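Local coordinates for uncharacterized protein (PDB 2QVP) that is a putative zinc metallopeptidase of the M14 family, probably acting as a metallocarboxypeptidase, although its substrate is not known, at residues L56-Q61 with E95-V100; L86-Q91 with A261-F266. All coordinates share one frame; numbering follows the deposited sequence.

Interaction 1: L56-Q61 with E95-V100; sequences LQSPGQ and ELFKRV
F97 carries this contact, reaching from the 3-10 turn 95-98 to the chain that leaves strand 51-57 at S58 and P59. Within and just after that turn, K98 N bonds back to E95 O, and the carbonyl of L96 takes the amide of R99, N to O 3.0 Å. The F97 ring swings out with CG anti to its carbonyl carbon (chi1 -50°) and receives S58 CB over one face. That carbon lies 3.5 Å from the ring centroid, 20° off the normal, a CH-pi contact displaced toward CD1, which it meets at 3.3 Å. P59 comes in obliquely beside it, its CD touching F97 CD2 at 3.7 Å. L38 and L40 add apolar contacts to the same ring. On the backbone side, a water within hydrogen-bonding distance of F97 O (2.9 Å) and of G60 O bridges the turn and the bend after P59. G60 has positive phi there, a conformation that favours glycine.

V100 closes the segment, and its carbonyl O stands 3.9 Å from S58 OG, near but not bonded. The hydroxyl is engaged with other partners: the amide of L102 bonds to it, and Q61 NE2 points at it almost straight (174°), with OG lying in the plane of the Q61 amide. Two donors thus grip the S58 hydroxyl while its CB rests on the ring. The arrangement belongs to the mixed sheet of the M14-type alpha/beta fold, at the end of strand 51-57 beside its antiparallel neighbour 101-105, where the connection from helix 80-91 turns into that neighbour.

Interaction 2: L86-Q91 with A261-F266; sequences LHFLSQ and AAMNTF
Two helices of the M14-type alpha/beta fold, 80-91 and 252-270, meet here in a helix-helix packing contact, their local axes 9.5 Å apart at closest approach and inclined by 56°. The aromatic ring of F88 is the piece that fills the interface. With CG anti to the backbone N (chi1 164°), it reaches across to the facing helix and takes selenomethionine M263 on one face: CB of M263 sits 3.8 Å from the ring centroid, 19° off the normal, as a CH-pi contact. The selenium lies farther out, 4.6 Å from the same centroid and oblique to the ring, a Met-aromatic contact that also brings SE to 3.7 Å from F88 CB. At the ring's edge, near its plane, N264 OD1 stands 3.2 Å from F88 CD1, the carboxamide being turned well out of the ring plane. A260, one turn before N264, touches F88 too. An alanine here would strip M263 CB and SE of the ring they pack on and is likely to open a gap between the helices, with N264 OD1 losing the aromatic edge beside it.

At Q91, on the exposed side of the contact, the chemistry turns polar. Q91 and N264 bring their amide groups into nearly parallel planes, with no direct hydrogen bond between the two helices. One water does the joining instead: it donates to F88 O and to N264 OD1, the latter at 2.7 Å, and accepts from Q91 NE2 at 3.1 Å.

In the fold
Helix 80-91 and the turn that follows it run through both contacts: interaction 2 uses the C-terminal part of the helix, interaction 1 the 3-10 turn a few residues on, and their centres lie 14 Å apart. Each is partly buried and turns on one phenylalanine with a CH group over its face, yet the settings differ. Interaction 2, nearer the centre of the chain, joins two helices far apart in sequence through a selenomethionine and an asparagine. Interaction 1 lies farther out, 18 Å from that centre, and joins loops flanking the adjacent strands 51-57 and 101-105 through serine and proline. In both, a bridging water supplies the polar link that direct hydrogen bonds do not.

Interaction 1: L56-Q61 with E95-V100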
ATOM      1  N   LEU A  56      -5.751  -7.790   7.277  1.00 13.15           N
ATOM      2  CA  LEU A  56      -6.830  -7.349   8.137  1.00 11.25           C
ATOM      3  C   LEU A  56      -8.025  -7.161   7.225  1.00 13.66           C
ATOM      4  O   LEU A  56      -7.880  -6.546   6.169  1.00 14.61           O
ATOM      5  CB  LEU A  56      -6.481  -6.031   8.833  1.00 12.86           C
ATOM      6  CG  LEU A  56      -5.264  -5.952   9.754  1.00 11.30           C
ATOM      7  CD1 LEU A  56      -5.222  -4.612  10.442  1.00 14.43           C
ATOM      8  CD2 LEU A  56      -5.244  -7.062  10.782  1.00 14.50           C
ATOM      9  N   GLN A  57      -9.192  -7.669   7.607  1.00 11.04           N
ATOM     10  CA  GLN A  57     -10.394  -7.526   6.788  1.00 13.25           C
ATOM     11  C   GLN A  57     -11.520  -6.957   7.626  1.00 13.47           C
ATOM     12  O   GLN A  57     -11.693  -7.346   8.787  1.00 15.80           O
ATOM     13  CB  GLN A  57     -10.798  -8.879   6.185  1.00 13.74           C
ATOM     14  CG  GLN A  57      -9.753  -9.395   5.215  1.00 17.66           C
ATOM     15  CD  GLN A  57     -10.199 -10.574   4.402  1.00 18.69           C
ATOM     16  OE1 GLN A  57     -10.447 -11.663   4.948  1.00 22.53           O
ATOM     17  NE2 GLN A  57     -10.250 -10.393   3.064  1.00 20.10           N
ATOM     18  N   SER A  58     -12.282  -6.039   7.048  1.00 10.70           N
ATOM     19  CA  SER A  58     -13.403  -5.461   7.749  1.00 13.28           C
ATOM     20  C   SER A  58     -14.451  -6.556   8.049  1.00 13.48           C
ATOM     21  O   SER A  58     -14.521  -7.570   7.331  1.00 11.59           O
ATOM     22  CB  SER A  58     -14.018  -4.301   6.960  1.00 14.21           C
ATOM     23  OG  SER A  58     -14.419  -4.677   5.644  1.00 12.47           O
ATOM     24  N   PRO A  59     -15.230  -6.369   9.127  1.00 14.13           N
ATOM     25  CA  PRO A  59     -16.246  -7.343   9.516  1.00 16.25           C
ATOM     26  C   PRO A  59     -17.506  -7.356   8.651  1.00 18.66           C
ATOM     27  O   PRO A  59     -17.907  -6.317   8.120  1.00 19.34           O
ATOM     28  CB  PRO A  59     -16.621  -6.899  10.934  1.00 17.35           C
ATOM     29  CG  PRO A  59     -16.360  -5.457  10.959  1.00 14.98           C
ATOM     30  CD  PRO A  59     -15.182  -5.228  10.067  1.00 12.22           C
ATOM     31  N   GLY A  60     -18.114  -8.537   8.535  1.00 22.54           N
ATOM     32  CA  GLY A  60     -19.387  -8.724   7.833  1.00 24.91           C
ATOM     33  C   GLY A  60     -19.388  -8.309   6.383  1.00 24.77           C
ATOM     34  O   GLY A  60     -20.257  -7.547   5.957  1.00 26.98           O
ATOM     35  N   GLN A  61     -18.406  -8.808   5.637  1.00 25.99           N
ATOM     36  CA  GLN A  61     -18.270  -8.465   4.213  1.00 26.41           C
ATOM     37  C   GLN A  61     -19.432  -9.052   3.359  1.00 28.28           C
ATOM     38  O   GLN A  61     -19.676 -10.265   3.380  1.00 32.28           O
ATOM     39  CB  GLN A  61     -16.875  -8.844   3.691  1.00 24.74           C
ATOM     40  CG  GLN A  61     -15.787  -7.956   4.312  1.00 22.12           C
ATOM     41  CD  GLN A  61     -14.426  -8.176   3.718  1.00 24.28           C
ATOM     42  OE1 GLN A  61     -14.210  -9.176   3.045  1.00 30.81           O
ATOM     43  NE2 GLN A  61     -13.500  -7.220   3.920  1.00 14.37           N
ATOM     44  N   GLU A  95     -18.913   2.767  10.253  1.00 29.12           N
ATOM     45  CA  GLU A  95     -20.000   2.942   9.297  1.00 28.53           C
ATOM     46  C   GLU A  95     -19.486   2.689   7.874  1.00 27.16           C
ATOM     47  O   GLU A  95     -20.202   2.095   7.077  1.00 26.49           O
ATOM     48  CB  GLU A  95     -20.659   4.334   9.389  1.00 28.67           C
ATOM     49  CG  GLU A  95     -21.625   4.552  10.573  1.00 37.03           C
ATOM     50  CD  GLU A  95     -22.930   3.707  10.537  1.00 47.37           C
ATOM     51  OE1 GLU A  95     -23.300   3.123   9.484  1.00 49.73           O
ATOM     52  OE2 GLU A  95     -23.606   3.650  11.593  1.00 49.23           O
ATOM     53  N   LEU A  96     -18.247   3.099   7.580  1.00 26.45           N
ATOM     54  CA  LEU A  96     -17.605   2.849   6.270  1.00 23.86           C
ATOM     55  C   LEU A  96     -17.792   1.415   5.749  1.00 21.23           C
ATOM     56  O   LEU A  96     -17.970   1.232   4.553  1.00 19.71           O
ATOM     57  CB  LEU A  96     -16.093   3.149   6.335  1.00 24.03           C
ATOM     58  CG  LEU A  96     -15.251   2.943   5.059  1.00 26.40           C
ATOM     59  CD1 LEU A  96     -15.696   3.918   3.934  1.00 25.21           C
ATOM     60  CD2 LEU A  96     -13.746   3.052   5.337  1.00 23.30           C
ATOM     61  N   PHE A  97     -17.756   0.424   6.644  1.00 18.96           N
ATOM     62  CA  PHE A  97     -17.839  -0.998   6.255  1.00 18.97           C
ATOM     63  C   PHE A  97     -19.211  -1.432   5.773  1.00 18.82           C
ATOM     64  O   PHE A  97     -19.340  -2.498   5.175  1.00 20.38           O
ATOM     65  CB  PHE A  97     -17.343  -1.933   7.369  1.00 19.13           C
ATOM     66  CG  PHE A  97     -15.985  -1.556   7.938  1.00 15.55           C
ATOM     67  CD1 PHE A  97     -14.930  -1.139   7.110  1.00 21.21           C
ATOM     68  CD2 PHE A  97     -15.760  -1.643   9.309  1.00 23.67           C
ATOM     69  CE1 PHE A  97     -13.687  -0.797   7.651  1.00 22.06           C
ATOM     70  CE2 PHE A  97     -14.532  -1.319   9.851  1.00 13.04           C
ATOM     71  CZ  PHE A  97     -13.495  -0.876   9.026  1.00 20.32           C
ATOM     72  N   LYS A  98     -20.222  -0.598   6.008  1.00 18.47           N
ATOM     73  CA  LYS A  98     -21.547  -0.802   5.428  1.00 18.53           C
ATOM     74  C   LYS A  98     -21.515  -0.566   3.909  1.00 18.44           C
ATOM     75  O   LYS A  98     -22.446  -0.951   3.244  1.00 21.15           O
ATOM     76  CB  LYS A  98     -22.609   0.138   6.055  1.00 18.86           C
ATOM     77  CG  LYS A  98     -22.877  -0.042   7.560  1.00 13.67           C
ATOM     78  N   ARG A  99     -20.490   0.098   3.365  1.00 17.31           N
ATOM     79  CA  ARG A  99     -20.411   0.339   1.920  1.00 18.32           C
ATOM     80  C   ARG A  99     -19.155  -0.159   1.176  1.00 16.81           C
ATOM     81  O   ARG A  99     -19.069   0.021  -0.052  1.00 14.93           O
ATOM     82  CB  ARG A  99     -20.628   1.827   1.644  1.00 19.51           C
ATOM     83  CG  ARG A  99     -19.609   2.757   2.233  1.00 23.08           C
ATOM     84  CD  ARG A  99     -19.859   4.140   1.727  1.00 22.25           C
ATOM     85  NE  ARG A  99     -18.860   5.073   2.224  1.00 24.60           N
ATOM     86  CZ  ARG A  99     -18.904   5.684   3.402  1.00 23.54           C
ATOM     87  NH1 ARG A  99     -19.859   5.434   4.303  1.00 25.73           N
ATOM     88  NH2 ARG A  99     -17.929   6.534   3.706  1.00 25.58           N
ATOM     89  N   VAL A 100     -18.217  -0.788   1.893  1.00 15.87           N
ATOM     90  CA  VAL A 100     -17.010  -1.363   1.287  1.00 16.71           C
ATOM     91  C   VAL A 100     -16.525  -2.576   2.094  1.00 14.96           C
ATOM     92  O   VAL A 100     -16.681  -2.604   3.306  1.00 13.52           O
ATOM     93  CB  VAL A 100     -15.852  -0.330   1.198  1.00 17.87           C
ATOM     94  CG1 VAL A 100     -15.298   0.022   2.607  1.00 20.21           C
ATOM     95  CG2 VAL A 100     -14.732  -0.825   0.249  1.00 15.27           C
TER
HETATM   96  O   HOH W   1     -20.991  -4.893   5.233  1.00 28.05           O

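Interaction 2: L86-Q91 with A261-F266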
ATOM      1  N   LEU A  86      -1.966   3.154   9.651  1.00 12.83           N
ATOM      2  CA  LEU A  86      -2.342   3.168  11.048  1.00 15.97           C
ATOM      3  C   LEU A  86      -3.136   4.449  11.323  1.00 14.14           C
ATOM      4  O   LEU A  86      -4.184   4.399  11.975  1.00 10.16           O
ATOM      5  CB  LEU A  86      -1.083   3.056  11.923  1.00 16.89           C
ATOM      6  CG  LEU A  86      -1.131   2.493  13.316  1.00 21.70           C
ATOM      7  CD1 LEU A  86       0.292   2.594  13.908  1.00 11.15           C
ATOM      8  CD2 LEU A  86      -2.125   3.195  14.180  1.00 32.85           C
ATOM      9  N   HIS A  87      -2.659   5.586  10.801  1.00 12.08           N
ATOM     10  CA  HIS A  87      -3.359   6.868  10.980  1.00 11.58           C
ATOM     11  C   HIS A  87      -4.760   6.871  10.305  1.00 11.83           C
ATOM     12  O   HIS A  87      -5.751   7.371  10.883  1.00  7.72           O
ATOM     13  CB  HIS A  87      -2.476   8.050  10.525  1.00  8.94           C
ATOM     14  CG  HIS A  87      -3.123   9.382  10.717  1.00 15.26           C
ATOM     15  ND1 HIS A  87      -3.267   9.967  11.956  1.00 22.03           N
ATOM     16  CD2 HIS A  87      -3.703  10.231   9.830  1.00 17.49           C
ATOM     17  CE1 HIS A  87      -3.910  11.116  11.825  1.00 17.11           C
ATOM     18  NE2 HIS A  87      -4.189  11.295  10.550  1.00 21.59           N
ATOM     19  N   PHE A  88      -4.828   6.313   9.100  1.00 10.48           N
ATOM     20  CA  PHE A  88      -6.084   6.148   8.336  1.00 11.35           C
ATOM     21  C   PHE A  88      -7.113   5.384   9.171  1.00 11.83           C
ATOM     22  O   PHE A  88      -8.239   5.853   9.356  1.00 10.47           O
ATOM     23  CB  PHE A  88      -5.786   5.456   6.969  1.00 12.39           C
ATOM     24  CG  PHE A  88      -7.007   4.875   6.247  1.00 12.95           C
ATOM     25  CD1 PHE A  88      -7.903   5.692   5.582  1.00 12.06           C
ATOM     26  CD2 PHE A  88      -7.195   3.483   6.183  1.00 18.03           C
ATOM     27  CE1 PHE A  88      -9.003   5.151   4.921  1.00 16.81           C
ATOM     28  CE2 PHE A  88      -8.294   2.936   5.526  1.00 16.89           C
ATOM     29  CZ  PHE A  88      -9.190   3.772   4.894  1.00 13.24           C
ATOM     30  N   LEU A  89      -6.712   4.230   9.702  1.00 14.62           N
ATOM     31  CA  LEU A  89      -7.618   3.378  10.505  1.00 16.76           C
ATOM     32  C   LEU A  89      -8.138   4.048  11.753  1.00 17.19           C
ATOM     33  O   LEU A  89      -9.319   3.890  12.107  1.00 14.67           O
ATOM     34  CB  LEU A  89      -6.924   2.066  10.924  1.00 19.21           C
ATOM     35  CG  LEU A  89      -6.568   1.032   9.857  1.00 17.62           C
ATOM     36  CD1 LEU A  89      -5.858  -0.142  10.503  1.00 16.40           C
ATOM     37  CD2 LEU A  89      -7.826   0.587   9.110  1.00 15.32           C
ATOM     38  N   SER A  90      -7.248   4.788  12.406  1.00 16.84           N
ATOM     39  CA  SER A  90      -7.548   5.477  13.634  1.00 17.26           C
ATOM     40  C   SER A  90      -8.675   6.523  13.455  1.00 18.96           C
ATOM     41  O   SER A  90      -9.427   6.788  14.388  1.00 15.58           O
ATOM     42  CB  SER A  90      -6.272   6.124  14.174  1.00 15.74           C
ATOM     43  OG  SER A  90      -6.026   7.344  13.517  1.00 26.93           O
ATOM     44  N   GLN A  91      -8.780   7.102  12.248  1.00 18.49           N
ATOM     45  CA  GLN A  91      -9.848   8.051  11.910  1.00 19.13           C
ATOM     46  C   GLN A  91     -11.137   7.365  11.464  1.00 16.63           C
ATOM     47  O   GLN A  91     -12.143   8.026  11.363  1.00 17.00           O
ATOM     48  CB  GLN A  91      -9.407   8.992  10.783  1.00 19.57           C
ATOM     49  CG  GLN A  91      -8.219   9.929  11.075  1.00 21.40           C
ATOM     50  CD  GLN A  91      -7.696  10.677   9.808  1.00 26.84           C
ATOM     51  OE1 GLN A  91      -7.207  11.801   9.927  1.00 43.94           O
ATOM     52  NE2 GLN A  91      -7.801  10.056   8.609  1.00 27.52           N
ATOM     53  N   ALA A 261      -4.523  10.359   3.625  1.00 15.00           N
ATOM     54  CA  ALA A 261      -5.358  11.202   2.742  1.00 14.41           C
ATOM     55  C   ALA A 261      -5.655  10.483   1.428  1.00 13.02           C
ATOM     56  O   ALA A 261      -6.799  10.478   0.963  1.00 14.89           O
ATOM     57  CB  ALA A 261      -4.657  12.509   2.470  1.00 14.57           C
ATOM     58  N   ALA A 262      -4.614   9.894   0.839  1.00 13.35           N
ATOM     59  CA  ALA A 262      -4.745   9.091  -0.383  1.00 13.20           C
ATOM     60  C   ALA A 262      -5.641   7.859  -0.144  1.00 12.97           C
ATOM     61  O   ALA A 262      -6.444   7.527  -1.007  1.00 13.76           O
ATOM     62  CB  ALA A 262      -3.382   8.660  -0.895  1.00 14.02           C
HETATM   63  N   MSE A 263      -5.511   7.200   1.026  1.00 15.50           N
HETATM   64  CA  MSE A 263      -6.355   6.037   1.377  1.00 13.53           C
HETATM   65  C   MSE A 263      -7.815   6.441   1.499  1.00 12.37           C
HETATM   66  O   MSE A 263      -8.704   5.743   0.983  1.00 13.06           O
HETATM   67  CB  MSE A 263      -5.880   5.347   2.657  1.00 16.48           C
HETATM   68  CG  MSE A 263      -4.513   4.726   2.524  1.00 15.99           C
HETATM   69 SE   MSE A 263      -3.700   4.207   4.179  0.75  7.80          SE
HETATM   70  CE  MSE A 263      -1.844   4.207   3.645  1.00 17.28           C
ATOM     71  N   ASN A 264      -8.055   7.579   2.142  1.00 13.72           N
ATOM     72  CA  ASN A 264      -9.404   8.171   2.224  1.00 15.37           C
ATOM     73  C   ASN A 264     -10.007   8.455   0.856  1.00 15.58           C
ATOM     74  O   ASN A 264     -11.153   8.110   0.624  1.00 15.77           O
ATOM     75  CB  ASN A 264      -9.409   9.491   3.005  1.00 15.56           C
ATOM     76  CG  ASN A 264      -9.227   9.302   4.505  1.00 20.85           C
ATOM     77  OD1 ASN A 264      -9.673   8.307   5.089  1.00 29.23           O
ATOM     78  ND2 ASN A 264      -8.587  10.286   5.143  1.00 32.31           N
ATOM     79  N   THR A 265      -9.234   9.082  -0.032  1.00 13.22           N
ATOM     80  CA  THR A 265      -9.680   9.411  -1.394  1.00 12.63           C
ATOM     81  C   THR A 265      -9.945   8.157  -2.204  1.00 12.84           C
ATOM     82  O   THR A 265     -10.937   8.098  -2.918  1.00 11.06           O
ATOM     83  CB  THR A 265      -8.643  10.275  -2.130  1.00 12.80           C
ATOM     84  OG1 THR A 265      -8.338  11.419  -1.327  1.00 15.24           O
ATOM     85  CG2 THR A 265      -9.162  10.744  -3.472  1.00 16.23           C
ATOM     86  N   PHE A 266      -9.052   7.173  -2.073  1.00 13.10           N
ATOM     87  CA  PHE A 266      -9.173   5.885  -2.742  1.00 14.58           C
ATOM     88  C   PHE A 266     -10.498   5.197  -2.372  1.00 14.86           C
ATOM     89  O   PHE A 266     -11.260   4.815  -3.274  1.00 14.14           O
ATOM     90  CB  PHE A 266      -7.936   5.028  -2.406  1.00 16.65           C
ATOM     91  CG  PHE A 266      -8.008   3.613  -2.887  1.00 13.80           C
ATOM     92  CD1 PHE A 266      -7.780   3.298  -4.222  1.00 10.33           C
ATOM     93  CD2 PHE A 266      -8.256   2.586  -1.985  1.00 18.45           C
ATOM     94  CE1 PHE A 266      -7.817   1.955  -4.634  1.00 12.36           C
ATOM     95  CE2 PHE A 266      -8.295   1.264  -2.373  1.00 10.26           C
ATOM     96  CZ  PHE A 266      -8.083   0.940  -3.689  1.00 13.68           C
TER
HETATM   97  O   HOH W   2      -9.548   7.635   7.713  1.00 25.73           O